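Local structure of lactate racemase (Thermoanaerobacterium thermosaccharolyticum, 2YJG) at residues C307-V312 and L367-V372. The protein catalyses the interconversion of the D- and L-isomers of lactate, using a nickel-pincer nucleotide cofactor. Sequence-based numbering, arbitrary orientation.
Sequences CKDGGV and LINHKV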
# COMPACT_ATOMS: atom_id res chain seq x y z
N CYS A 307 8.10 40.84 22.06
CA CYS A 307 8.42 41.07 23.45
C CYS A 307 9.62 42.04 23.54
O CYS A 307 10.55 41.99 22.74
CB CYS A 307 8.73 39.74 24.10
SG CYS A 307 8.70 39.69 25.84
N LYS A 308 9.55 42.97 24.49
CA LYS A 308 10.68 43.80 24.85
C LYS A 308 11.79 42.94 25.50
O LYS A 308 11.53 41.94 26.18
CB LYS A 308 10.23 44.88 25.84
CG LYS A 308 9.35 45.98 25.26
CD LYS A 308 9.14 47.04 26.34
CE LYS A 308 7.80 47.76 26.20
NZ LYS A 308 7.47 48.62 27.42
N ASP A 309 13.04 43.36 25.32
CA ASP A 309 14.18 42.75 25.96
C ASP A 309 13.95 42.68 27.42
O ASP A 309 13.52 43.67 28.07
CB ASP A 309 15.48 43.53 25.71
CG ASP A 309 15.73 43.82 24.21
OD1 ASP A 309 15.69 42.87 23.37
OD2 ASP A 309 15.96 45.02 23.87
N GLY A 310 14.15 41.49 27.97
CA GLY A 310 13.88 41.23 29.36
C GLY A 310 12.46 40.97 29.76
O GLY A 310 12.19 40.84 30.92
N GLY A 311 11.55 40.91 28.77
CA GLY A 311 10.15 40.70 29.02
C GLY A 311 9.87 39.23 29.21
O GLY A 311 10.80 38.41 29.17
N VAL A 312 8.59 38.91 29.38
CA VAL A 312 8.11 37.57 29.66
C VAL A 312 7.22 37.09 28.54
O VAL A 312 6.32 37.80 28.10
CB VAL A 312 7.38 37.55 31.00
CG1 VAL A 312 6.94 36.11 31.38
CG2 VAL A 312 8.30 38.14 32.10
N LEU A 367 15.81 32.59 25.64
CA LEU A 367 15.93 32.61 27.05
C LEU A 367 17.08 33.47 27.58
O LEU A 367 17.16 33.73 28.79
CB LEU A 367 16.05 31.15 27.55
CG LEU A 367 14.95 30.15 27.29
CD1 LEU A 367 15.30 28.73 27.87
CD2 LEU A 367 13.67 30.66 27.92
N ILE A 368 18.01 33.85 26.71
CA ILE A 368 19.08 34.75 27.12
C ILE A 368 18.54 36.15 27.31
O ILE A 368 19.03 36.82 28.19
CB ILE A 368 20.25 34.80 26.11
CG1 ILE A 368 21.01 33.46 26.14
CG2 ILE A 368 21.25 35.96 26.46
CD1 ILE A 368 21.87 33.31 24.93
N ASN A 369 17.51 36.54 26.54
CA ASN A 369 16.92 37.89 26.55
C ASN A 369 15.51 37.98 27.19
O ASN A 369 14.97 39.11 27.31
CB ASN A 369 16.75 38.41 25.12
CG ASN A 369 18.01 38.88 24.48
OD1 ASN A 369 19.08 38.91 25.08
ND2 ASN A 369 17.89 39.22 23.18
N HIS A 370 14.90 36.84 27.49
CA HIS A 370 13.49 36.80 27.92
C HIS A 370 13.25 35.68 28.88
O HIS A 370 13.90 34.63 28.78
CB HIS A 370 12.56 36.57 26.72
CG HIS A 370 12.77 37.53 25.61
ND1 HIS A 370 13.59 37.26 24.54
CD2 HIS A 370 12.27 38.77 25.40
CE1 HIS A 370 13.61 38.31 23.73
NE2 HIS A 370 12.77 39.22 24.21
N LYS A 371 12.26 35.83 29.74
CA LYS A 371 11.77 34.70 30.53
C LYS A 371 10.65 34.04 29.79
O LYS A 371 9.85 34.75 29.20
CB LYS A 371 11.21 35.21 31.87
CG LYS A 371 12.20 36.02 32.66
CD LYS A 371 13.15 35.20 33.43
CE LYS A 371 14.31 36.11 33.98
NZ LYS A 371 14.79 35.69 35.34
N VAL A 372 10.57 32.72 29.84
CA VAL A 372 9.48 32.00 29.23
C VAL A 372 8.75 31.24 30.32
O VAL A 372 9.39 30.61 31.24
CB VAL A 372 9.96 31.08 28.11
CG1 VAL A 372 8.80 30.23 27.54
CG2 VAL A 372 10.63 31.92 27.01
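Gly310 N donates to Asn369 O over 2.6 Å, a short backbone bond. The donor lies nearly in line with the C=O (169°), but the bond is bent at the hydrogen (147°). Gly310 sits at the corner of a type II turn from Lys308 to Gly311, with the positive phi of 80° usual for glycine there. The turn is closed by Gly311 N on Lys308 O, 2.8 Å. Lys371 N donates to Gly311 O at 3.0 Å. Val312 pairs in parallel with Lys371, and Val312 CA approaches Lys371 O at 3.3 Å. On the face shared by these two side chains, Val312 CG2 touches Lys371 CB.

The His370 ring lies against the turn. Its CD2 edge meets Lys308 O at 3.3 Å, near the ring plane. The torsion of Cys307 swings SG toward the same CD2, which it meets obliquely at 3.7 Å. At another edge, ND1 is hydrogen-bonded to Ile366 O near the end of helix 357-369, which probably limits the ring's rotation. Lys308 NZ points off to a salt bridge with Asp278.

The contact lies where strands 311-316 and 371-375, neighbours in the parallel sheet of the C-terminal domain, come together, away from the annotated sites. A backbone bond between Lys371 and Ile313 carries the pairing on. Ile366 O can only accept, so ND1 probably carries a proton, and the ring's C-H edge is turned to the turn carbonyl, a weak contact at most.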